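Amine oxidase (Emericella nidulans, PDB 3PGB) probably oxidises primary amines to aldehydes with release of ammonia and hydrogen peroxide, using a copper ion and a topaquinone built into its own chain. Local coordinates at residues N491-M494 with D495-G499; F542-G546 with P547-I551; V601-Q604 with D605-N608. All coordinates share one frame; numbering follows the deposited sequence.

Interaction 1. Residues N491-M494 with D495-G499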
ATOM      1  N   ASN A 491      12.516  -1.160   4.370  1.00 14.57           N
ATOM      2  CA  ASN A 491      11.983  -2.347   5.029  1.00 14.82           C
ATOM      3  C   ASN A 491      12.676  -3.606   4.534  1.00 14.46           C
ATOM      4  O   ASN A 491      12.999  -3.709   3.357  1.00 14.52           O
ATOM      5  CB  ASN A 491      10.487  -2.489   4.731  1.00 15.00           C
ATOM      6  CG  ASN A 491       9.662  -1.397   5.354  1.00 16.43           C
ATOM      7  OD1 ASN A 491       9.870  -1.038   6.515  1.00 19.99           O
ATOM      8  ND2 ASN A 491       8.711  -0.865   4.599  1.00 16.93           N
ATOM      9  N   PHE A 492      12.861  -4.573   5.426  1.00 14.01           N
ATOM     10  CA  PHE A 492      13.362  -5.890   5.054  1.00 13.62           C
ATOM     11  C   PHE A 492      12.498  -6.954   5.711  1.00 13.62           C
ATOM     12  O   PHE A 492      12.253  -6.887   6.907  1.00 13.53           O
ATOM     13  CB  PHE A 492      14.813  -6.045   5.497  1.00 13.49           C
ATOM     14  CG  PHE A 492      15.711  -4.963   4.990  1.00 12.29           C
ATOM     15  CD1 PHE A 492      15.838  -3.772   5.680  1.00 11.61           C
ATOM     16  CD2 PHE A 492      16.416  -5.129   3.813  1.00 12.04           C
ATOM     17  CE1 PHE A 492      16.652  -2.764   5.208  1.00 11.61           C
ATOM     18  CE2 PHE A 492      17.242  -4.127   3.336  1.00 11.95           C
ATOM     19  CZ  PHE A 492      17.359  -2.944   4.037  1.00 11.91           C
ATOM     20  N   HIS A 493      12.058  -7.939   4.932  1.00 13.77           N
ATOM     21  CA  HIS A 493      11.123  -8.953   5.411  1.00 13.87           C
ATOM     22  C   HIS A 493      11.667 -10.369   5.304  1.00 13.96           C
ATOM     23  O   HIS A 493      12.604 -10.631   4.547  1.00 14.08           O
ATOM     24  CB  HIS A 493       9.830  -8.845   4.630  1.00 14.00           C
ATOM     25  CG  HIS A 493       9.144  -7.524   4.787  1.00 14.54           C
ATOM     26  ND1 HIS A 493       9.521  -6.403   4.079  1.00 15.31           N
ATOM     27  CD2 HIS A 493       8.111  -7.145   5.575  1.00 14.99           C
ATOM     28  CE1 HIS A 493       8.745  -5.391   4.424  1.00 15.78           C
ATOM     29  NE2 HIS A 493       7.884  -5.814   5.332  1.00 15.76           N
ATOM     30  N   MET A 494      11.061 -11.280   6.060  1.00 13.92           N
ATOM     31  CA  MET A 494      11.522 -12.667   6.134  1.00 14.02           C
ATOM     32  C   MET A 494      11.246 -13.485   4.872  1.00 14.14           C
ATOM     33  O   MET A 494      11.756 -14.591   4.745  1.00 14.18           O
ATOM     34  CB  MET A 494      10.913 -13.374   7.348  1.00 14.24           C
ATOM     35  CG  MET A 494      11.455 -12.879   8.684  1.00 14.69           C
ATOM     36  SD  MET A 494      13.235 -13.114   8.835  1.00 15.04           S
ATOM     37  CE  MET A 494      13.324 -14.898   9.027  1.00 14.22           C
ATOM     38  N   ASP A 495      10.455 -12.943   3.945  1.00 14.32           N
ATOM     39  CA  ASP A 495      10.279 -13.550   2.613  1.00 14.38           C
ATOM     40  C   ASP A 495      11.310 -13.039   1.592  1.00 14.34           C
ATOM     41  O   ASP A 495      11.288 -13.435   0.431  1.00 14.39           O
ATOM     42  CB  ASP A 495       8.853 -13.301   2.093  1.00 14.46           C
ATOM     43  CG  ASP A 495       8.544 -11.816   1.875  1.00 15.00           C
ATOM     44  OD1 ASP A 495       7.529 -11.517   1.215  1.00 15.47           O
ATOM     45  OD2 ASP A 495       9.307 -10.949   2.353  1.00 14.89           O
ATOM     46  N   GLY A 496      12.209 -12.163   2.028  1.00 14.33           N
ATOM     47  CA  GLY A 496      13.243 -11.623   1.159  1.00 14.37           C
ATOM     48  C   GLY A 496      12.871 -10.308   0.509  1.00 14.51           C
ATOM     49  O   GLY A 496      13.632  -9.778  -0.293  1.00 14.84           O
ATOM     50  N   THR A 497      11.713  -9.765   0.866  1.00 14.72           N
ATOM     51  CA  THR A 497      11.211  -8.553   0.235  1.00 14.87           C
ATOM     52  C   THR A 497      11.855  -7.303   0.842  1.00 14.99           C
ATOM     53  O   THR A 497      11.856  -7.118   2.059  1.00 15.16           O
ATOM     54  CB  THR A 497       9.679  -8.469   0.354  1.00 14.92           C
ATOM     55  OG1 THR A 497       9.083  -9.581  -0.339  1.00 15.30           O
ATOM     56  CG2 THR A 497       9.160  -7.167  -0.231  1.00 14.73           C
ATOM     57  N   ILE A 498      12.412  -6.463  -0.022  1.00 15.10           N
ATOM     58  CA  ILE A 498      12.982  -5.176   0.364  1.00 14.99           C
ATOM     59  C   ILE A 498      11.973  -4.125  -0.021  1.00 15.16           C
ATOM     60  O   ILE A 498      11.460  -4.157  -1.137  1.00 15.38           O
ATOM     61  CB  ILE A 498      14.283  -4.880  -0.412  1.00 15.01           C
ATOM     62  CG1 ILE A 498      15.347  -5.951  -0.122  1.00 14.90           C
ATOM     63  CG2 ILE A 498      14.798  -3.472  -0.080  1.00 14.87           C
ATOM     64  CD1 ILE A 498      16.307  -6.191  -1.267  1.00 14.40           C
ATOM     65  N   GLY A 499      11.685  -3.192   0.880  1.00 15.37           N
ATOM     66  CA  GLY A 499      10.715  -2.131   0.604  1.00 15.45           C
ATOM     67  C   GLY A 499      11.342  -0.758   0.717  1.00 15.71           C
ATOM     68  O   GLY A 499      12.141  -0.509   1.623  1.00 16.00           O
TER
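Asn491 and Gly499 form an antiparallel hydrogen-bonded pair, Phe492 and Ile498 the non-hydrogen-bonded pair after it, and a type I turn from His493 to Gly496 closes the hairpin of strands 486-492 and 498-504. Asn491 N lies 2.8 Å from Gly499 O, and Gly499 N returns the bond to Asn491 O at 2.9 Å. At the tip, Gly496 N reaches His493 O at 3.0 Å. Gly496 then takes up a left-handed conformation (phi 94°), the G1 bulge that commonly follows such a turn.

Thr497, the second residue of the bulge, offers its O to two N-H groups of one residue: His493 N lies 3.0 Å from Thr497 O, and His493 ND1 lies 3.2 Å from Thr497 O. The carbonyl oxygen sits in the imidazole plane, at the ring's edge, while ND1 approaches from above the plane of the carbonyl. Tyr472 stacks on the same ring. Asp495, with CG between its backbone N and carbonyl carbon (chi1 64°), folds its carboxylate back over the turn. Its OD2 accepts from Thr497 N at 3.1 Å, an Asx turn, and OD1 bonds Thr711 OG1 of the second subunit. Among the apolar groups, Phe492 CD2 meets Ile498 CG1 obliquely at 4.2 Å.

The ND1 bond implies a proton on that nitrogen, if the ring is oriented as modelled, and with the Tyr472 stack probably helps to fix the ring's rotation, while Asp495 ties the hairpin tip to the partner subunit.

Interaction 2. Residues F542-G546 with P547-I551. With CA (calcium ion), chain F.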
ATOM      1  N   PHE A 542      20.663  -2.956  -8.884  1.00 14.93           N
ATOM      2  CA  PHE A 542      20.589  -4.406  -8.706  1.00 14.93           C
ATOM      3  C   PHE A 542      21.753  -5.074  -9.420  1.00 14.98           C
ATOM      4  O   PHE A 542      21.990  -4.796 -10.593  1.00 15.33           O
ATOM      5  CB  PHE A 542      19.292  -4.977  -9.290  1.00 15.06           C
ATOM      6  CG  PHE A 542      18.055  -4.510  -8.595  1.00 14.35           C
ATOM      7  CD1 PHE A 542      17.550  -5.207  -7.513  1.00 14.18           C
ATOM      8  CD2 PHE A 542      17.396  -3.379  -9.026  1.00 14.08           C
ATOM      9  CE1 PHE A 542      16.416  -4.776  -6.871  1.00 14.18           C
ATOM     10  CE2 PHE A 542      16.267  -2.946  -8.394  1.00 14.50           C
ATOM     11  CZ  PHE A 542      15.775  -3.643  -7.310  1.00 14.44           C
ATOM     12  N   ASP A 543      22.476  -5.946  -8.722  1.00 14.96           N
ATOM     13  CA  ASP A 543      23.469  -6.816  -9.350  1.00 14.98           C
ATOM     14  C   ASP A 543      23.086  -8.256  -9.041  1.00 15.19           C
ATOM     15  O   ASP A 543      23.726  -8.922  -8.217  1.00 15.68           O
ATOM     16  CB  ASP A 543      24.878  -6.514  -8.829  1.00 14.96           C
ATOM     17  CG  ASP A 543      25.423  -5.180  -9.323  1.00 15.43           C
ATOM     18  OD1 ASP A 543      24.846  -4.566 -10.252  1.00 16.01           O
ATOM     19  OD2 ASP A 543      26.456  -4.744  -8.780  1.00 15.67           O
ATOM     20  N   ILE A 544      22.043  -8.741  -9.708  1.00 15.10           N
ATOM     21  CA  ILE A 544      21.467 -10.039  -9.364  1.00 15.07           C
ATOM     22  C   ILE A 544      22.429 -11.166  -9.738  1.00 15.10           C
ATOM     23  O   ILE A 544      22.691 -11.410 -10.919  1.00 14.86           O
ATOM     24  CB  ILE A 544      20.088 -10.271 -10.041  1.00 15.06           C
ATOM     25  CG1 ILE A 544      19.111  -9.130  -9.716  1.00 14.82           C
ATOM     26  CG2 ILE A 544      19.496 -11.605  -9.601  1.00 14.56           C
ATOM     27  CD1 ILE A 544      18.924  -8.860  -8.239  1.00 14.89           C
ATOM     28  N   LEU A 545      22.952 -11.842  -8.717  1.00 15.15           N
ATOM     29  CA  LEU A 545      23.906 -12.934  -8.902  1.00 15.12           C
ATOM     30  C   LEU A 545      25.064 -12.494  -9.811  1.00 15.42           C
ATOM     31  O   LEU A 545      25.511 -13.247 -10.676  1.00 15.63           O
ATOM     32  CB  LEU A 545      23.196 -14.178  -9.458  1.00 14.94           C
ATOM     33  CG  LEU A 545      22.082 -14.770  -8.580  1.00 14.41           C
ATOM     34  CD1 LEU A 545      21.207 -15.777  -9.340  1.00 12.92           C
ATOM     35  CD2 LEU A 545      22.668 -15.410  -7.318  1.00 13.75           C
ATOM     36  N   GLY A 546      25.539 -11.268  -9.598  1.00 15.58           N
ATOM     37  CA  GLY A 546      26.574 -10.668 -10.435  1.00 16.01           C
ATOM     38  C   GLY A 546      26.056  -9.443 -11.175  1.00 16.34           C
ATOM     39  O   GLY A 546      24.852  -9.197 -11.215  1.00 16.56           O
ATOM     40  N   PRO A 547      26.963  -8.668 -11.783  1.00 16.50           N
ATOM     41  CA  PRO A 547      26.575  -7.433 -12.450  1.00 16.48           C
ATOM     42  C   PRO A 547      25.800  -7.639 -13.759  1.00 16.68           C
ATOM     43  O   PRO A 547      24.947  -6.812 -14.097  1.00 16.62           O
ATOM     44  CB  PRO A 547      27.917  -6.739 -12.706  1.00 16.50           C
ATOM     45  CG  PRO A 547      28.910  -7.843 -12.809  1.00 16.53           C
ATOM     46  CD  PRO A 547      28.398  -8.969 -11.947  1.00 16.69           C
ATOM     47  N   ASN A 548      26.082  -8.722 -14.485  1.00 16.76           N
ATOM     48  CA  ASN A 548      25.446  -8.950 -15.798  1.00 16.96           C
ATOM     49  C   ASN A 548      23.966  -9.363 -15.671  1.00 16.70           C
ATOM     50  O   ASN A 548      23.663 -10.541 -15.463  1.00 16.94           O
ATOM     51  CB  ASN A 548      26.233  -9.998 -16.616  1.00 17.11           C
ATOM     52  CG  ASN A 548      27.646  -9.523 -17.008  1.00 17.67           C
ATOM     53  OD1 ASN A 548      27.930  -8.325 -17.046  1.00 18.40           O
ATOM     54  ND2 ASN A 548      28.524 -10.474 -17.322  1.00 18.54           N
ATOM     55  N   ASN A 549      23.061  -8.383 -15.795  1.00 16.12           N
ATOM     56  CA  ASN A 549      21.610  -8.600 -15.659  1.00 15.54           C
ATOM     57  C   ASN A 549      20.789  -8.179 -16.891  1.00 15.32           C
ATOM     58  O   ASN A 549      21.307  -7.525 -17.803  1.00 15.10           O
ATOM     59  CB  ASN A 549      21.079  -7.831 -14.447  1.00 15.29           C
ATOM     60  CG  ASN A 549      21.687  -8.291 -13.138  1.00 15.18           C
ATOM     61  OD1 ASN A 549      21.623  -7.577 -12.134  1.00 14.00           O
ATOM     62  ND2 ASN A 549      22.278  -9.484 -13.135  1.00 14.54           N
ATOM     63  N   THR A 550      19.505  -8.558 -16.897  1.00 14.88           N
ATOM     64  CA  THR A 550      18.550  -8.132 -17.926  1.00 14.75           C
ATOM     65  C   THR A 550      17.191  -7.814 -17.304  1.00 14.41           C
ATOM     66  O   THR A 550      16.781  -8.465 -16.347  1.00 14.53           O
ATOM     67  CB  THR A 550      18.331  -9.227 -18.997  1.00 14.87           C
ATOM     68  OG1 THR A 550      19.595  -9.685 -19.494  1.00 15.47           O
ATOM     69  CG2 THR A 550      17.488  -8.691 -20.156  1.00 14.25           C
ATOM     70  N   ILE A 551      16.494  -6.820 -17.847  1.00 14.04           N
ATOM     71  CA  ILE A 551      15.130  -6.527 -17.425  1.00 13.94           C
ATOM     72  C   ILE A 551      14.163  -7.361 -18.251  1.00 14.17           C
ATOM     73  O   ILE A 551      14.218  -7.333 -19.473  1.00 14.20           O
ATOM     74  CB  ILE A 551      14.763  -5.047 -17.608  1.00 13.74           C
ATOM     75  CG1 ILE A 551      15.634  -4.155 -16.714  1.00 13.54           C
ATOM     76  CG2 ILE A 551      13.287  -4.834 -17.318  1.00 13.26           C
ATOM     77  CD1 ILE A 551      15.640  -4.531 -15.252  1.00 12.91           C
TER
HETATM   78 CA    CA F 903      23.617  -3.357 -11.730  1.00 15.97          CA
HETATM   79  O   HOH W   1      22.767  -5.263 -13.148  1.00  6.14           O
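The side-chain amide of Asn549 lies against the backbone of Ile544 and bonds it twice. Its OD1 accepts from Ile544 N at 2.7 Å, the N-H arriving only 16° off the amide carbonyl plane, and ND2 donates to Ile544 O at 3.0 Å. The amide thus does what an adjacent strand's peptide would do, using one donor and one acceptor. ND2 also makes a weak bond to Gly546 O. CG of Asn549 lies beside its own backbone N, anti to the carbonyl carbon (chi1 -62°), which points the amide at the loop.

Packing between the side chains is slight: Ile544 CB lies 3.7 Å from Asn549 OD1, the two side chains crossing at about a right angle.

Backbone conformation sets up the pairing. Asp543 to Gly546 form a type II turn, Gly546 N reaching Asp543 O at 3.3 Å, in the loop that connects strand 532-542 to strand 548-562 of the catalytic domain. Gly546 itself has a positive phi that suits a residue without a side chain.

Metal coordination uses the start of the same loop. Calcium is bound by Phe542 O, by Asp543 OD1 at 2.3 Å and by a water at 2.5 Å; Asp541, Asp687 and Leu688 complete the site. The other carboxylate oxygen, Asp543 OD2, makes a salt bridge with Lys114. The metal-bound water donates to Pro547 O and to Asn549 OD1, so that OD1 accepts from both a backbone N-H and an O-H of a water bound to calcium.

Interaction 3. Residues V601-Q604 with D605-N608. With NAG (2-acetamido-2-deoxy-beta-D-glucopyranose), chain C.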
ATOM      1  N   VAL A 601      14.050  -7.832 -12.632  1.00 17.76           N
ATOM      2  CA  VAL A 601      15.473  -7.639 -12.877  1.00 17.79           C
ATOM      3  C   VAL A 601      16.110  -9.003 -12.713  1.00 17.77           C
ATOM      4  O   VAL A 601      16.177  -9.515 -11.601  1.00 18.01           O
ATOM      5  CB  VAL A 601      16.113  -6.625 -11.893  1.00 17.75           C
ATOM      6  CG1 VAL A 601      17.586  -6.434 -12.215  1.00 17.60           C
ATOM      7  CG2 VAL A 601      15.394  -5.302 -11.957  1.00 17.72           C
ATOM      8  N   VAL A 602      16.554  -9.597 -13.819  1.00 17.84           N
ATOM      9  CA  VAL A 602      16.991 -10.997 -13.824  1.00 18.00           C
ATOM     10  C   VAL A 602      18.412 -11.174 -14.349  1.00 18.28           C
ATOM     11  O   VAL A 602      18.993 -10.258 -14.929  1.00 18.48           O
ATOM     12  CB  VAL A 602      16.058 -11.885 -14.686  1.00 17.86           C
ATOM     13  CG1 VAL A 602      14.604 -11.647 -14.330  1.00 17.55           C
ATOM     14  CG2 VAL A 602      16.292 -11.634 -16.162  1.00 17.61           C
ATOM     15  N   ASN A 603      18.964 -12.364 -14.137  1.00 18.57           N
ATOM     16  CA  ASN A 603      20.240 -12.745 -14.727  1.00 18.88           C
ATOM     17  C   ASN A 603      20.025 -13.969 -15.601  1.00 19.45           C
ATOM     18  O   ASN A 603      19.841 -15.080 -15.097  1.00 19.44           O
ATOM     19  CB  ASN A 603      21.285 -13.028 -13.648  1.00 18.75           C
ATOM     20  CG  ASN A 603      22.658 -13.317 -14.226  1.00 18.16           C
ATOM     21  OD1 ASN A 603      22.785 -13.744 -15.370  1.00 17.81           O
ATOM     22  ND2 ASN A 603      23.693 -13.090 -13.430  1.00 17.71           N
ATOM     23  N   GLN A 604      20.048 -13.753 -16.914  1.00 20.06           N
ATOM     24  CA  GLN A 604      19.788 -14.820 -17.873  1.00 20.63           C
ATOM     25  C   GLN A 604      20.858 -15.902 -17.870  1.00 20.98           C
ATOM     26  O   GLN A 604      20.602 -17.013 -18.297  1.00 21.23           O
ATOM     27  CB  GLN A 604      19.663 -14.252 -19.282  1.00 20.77           C
ATOM     28  CG  GLN A 604      18.481 -13.335 -19.497  1.00 20.57           C
ATOM     29  CD  GLN A 604      18.373 -12.898 -20.940  1.00 21.14           C
ATOM     30  OE1 GLN A 604      17.888 -13.647 -21.791  1.00 21.82           O
ATOM     31  NE2 GLN A 604      18.838 -11.681 -21.233  1.00 20.65           N
ATOM     32  N   ASP A 605      22.055 -15.570 -17.396  1.00 21.60           N
ATOM     33  CA  ASP A 605      23.168 -16.520 -17.355  1.00 21.73           C
ATOM     34  C   ASP A 605      23.170 -17.368 -16.086  1.00 22.10           C
ATOM     35  O   ASP A 605      24.006 -18.264 -15.943  1.00 22.26           O
ATOM     36  CB  ASP A 605      24.499 -15.774 -17.492  1.00 21.63           C
ATOM     37  CG  ASP A 605      24.628 -15.049 -18.826  1.00 21.44           C
ATOM     38  OD1 ASP A 605      23.874 -15.395 -19.760  1.00 20.03           O
ATOM     39  OD2 ASP A 605      25.485 -14.142 -18.944  1.00 21.36           O
ATOM     40  N   LYS A 606      22.239 -17.093 -15.171  1.00 22.34           N
ATOM     41  CA  LYS A 606      22.098 -17.882 -13.947  1.00 22.58           C
ATOM     42  C   LYS A 606      20.646 -18.341 -13.757  1.00 22.25           C
ATOM     43  O   LYS A 606      19.981 -17.935 -12.809  1.00 22.16           O
ATOM     44  CB  LYS A 606      22.573 -17.072 -12.738  1.00 22.77           C
ATOM     45  CG  LYS A 606      24.091 -16.843 -12.682  1.00 24.15           C
ATOM     46  CD  LYS A 606      24.829 -18.006 -12.017  1.00 25.70           C
ATOM     47  CE  LYS A 606      26.282 -17.648 -11.698  1.00 27.12           C
ATOM     48  NZ  LYS A 606      26.414 -16.535 -10.695  1.00 27.55           N
ATOM     49  N   PRO A 607      20.158 -19.208 -14.656  1.00 21.90           N
ATOM     50  CA  PRO A 607      18.808 -19.728 -14.515  1.00 21.68           C
ATOM     51  C   PRO A 607      18.737 -20.798 -13.434  1.00 21.55           C
ATOM     52  O   PRO A 607      19.755 -21.398 -13.099  1.00 21.36           O
ATOM     53  CB  PRO A 607      18.543 -20.350 -15.883  1.00 21.75           C
ATOM     54  CG  PRO A 607      19.887 -20.851 -16.310  1.00 21.83           C
ATOM     55  CD  PRO A 607      20.885 -19.860 -15.763  1.00 21.95           C
ATOM     56  N   ASN A 608      17.547 -21.033 -12.892  1.00 21.47           N
ATOM     57  CA  ASN A 608      17.364 -22.113 -11.936  1.00 21.55           C
ATOM     58  C   ASN A 608      17.332 -23.459 -12.658  1.00 21.70           C
ATOM     59  O   ASN A 608      17.481 -23.515 -13.885  1.00 21.50           O
ATOM     60  CB  ASN A 608      16.112 -21.893 -11.075  1.00 21.60           C
ATOM     61  CG  ASN A 608      14.818 -21.859 -11.878  1.00 21.75           C
ATOM     62  OD1 ASN A 608      14.746 -22.316 -13.026  1.00 21.35           O
ATOM     63  ND2 ASN A 608      13.774 -21.315 -11.257  1.00 21.23           N
TER
HETATM   64  C1  NAG C   1      21.389 -11.603 -24.748  1.00 27.91           C
HETATM   65  C2  NAG C   1      22.026 -12.097 -26.034  1.00 29.61           C
HETATM   66  C3  NAG C   1      21.745 -13.591 -26.143  1.00 29.96           C
HETATM   67  C4  NAG C   1      22.315 -14.336 -24.939  1.00 30.37           C
HETATM   68  C5  NAG C   1      21.970 -13.647 -23.615  1.00 29.51           C
HETATM   69  C6  NAG C   1      22.988 -14.045 -22.560  1.00 29.69           C
HETATM   70  C7  NAG C   1      22.199 -10.856 -28.158  1.00 31.45           C
HETATM   71  C8  NAG C   1      21.440 -10.161 -29.255  1.00 31.05           C
HETATM   72  N2  NAG C   1      21.464 -11.385 -27.173  1.00 30.67           N
HETATM   73  O3  NAG C   1      22.318 -14.088 -27.329  1.00 29.09           O
HETATM   74  O4  NAG C   1      21.782 -15.650 -24.907  1.00 32.11           O
HETATM   75  O5  NAG C   1      21.988 -12.236 -23.642  1.00 28.68           O
HETATM   76  O6  NAG C   1      22.440 -15.106 -21.828  1.00 30.91           O
HETATM   77  O7  NAG C   1      23.428 -10.914 -28.206  1.00 32.27           O
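Asn603 meets Asp605 and Lys606 where the chain turns a corner after strand 597-603, in a type I turn running from Asn603 to Lys606. The turn's own bond goes from Lys606 N to Asn603 O at 3.1 Å, the donor standing well above the carbonyl plane. Inside it the side chain of Asn603 adds another: OD1 accepts from Asp605 N at 2.8 Å, the acceptor two residues before the donor, so this is an Asx turn. CG of Asn603 is anti to the backbone N (chi1 -175°), beside the carbonyl carbon, and this swings the amide forward along the turn.

Both ends of that amide are used. OD1 also accepts from Gln685 NE2, while ND2 donates to Ile544 O; the flank of ND2 touches Lys606 CG at 3.8 Å, the two side chains crossing at a slant. Gln604 points the other way, its chain extended beyond CG, and its NE2 bonds Thr550 OG1 and Asn684 OD1. Its backbone N is taken by Gln685 OE1.

Asp605 divides its carboxylate between protein and sugar. OD2 accepts from Gln685 NE2, and OD1 accepts from O6 of the N-acetylglucosamine, at a short 2.5 Å between OD1 and O6. Lys606 NZ reaches Leu545 O in a weak bond. Pro607, which has no N-H to offer, lays its CD 3.8 Å from Gln604 O.

Gln685 therefore serves Asn603 and Asp605 as donor and Gln604 as acceptor, and the corner is held largely by amide and backbone hydrogen bonds, while the carboxylate of Asp605 accepts from both Gln685 and the glycan at the surface.

Overall arrangement
Interactions 2 and 3 adjoin, their centres 8 Å apart, because strands 548-562 and 597-603 are neighbours: Thr550 N lies 2.7 Å from Val602 O, a probable hydrogen bond. The calcium is about 10 Å from the side chain of Asn603, and a sugar of the attached glycan about 4 Å from that of Gln604. Interaction 1 stands apart, centres about 19 Å from interaction 2 and about 20 Å from interaction 3, though the side chains of Ile498 and Phe542 come within about 6 Å. Two strands link these contacts to the active site: 486-492 starts just after the topaquinone position, Tyr484, and 532-542 begins with the copper ligands His532 and His534 and reaches the calcium at its other end.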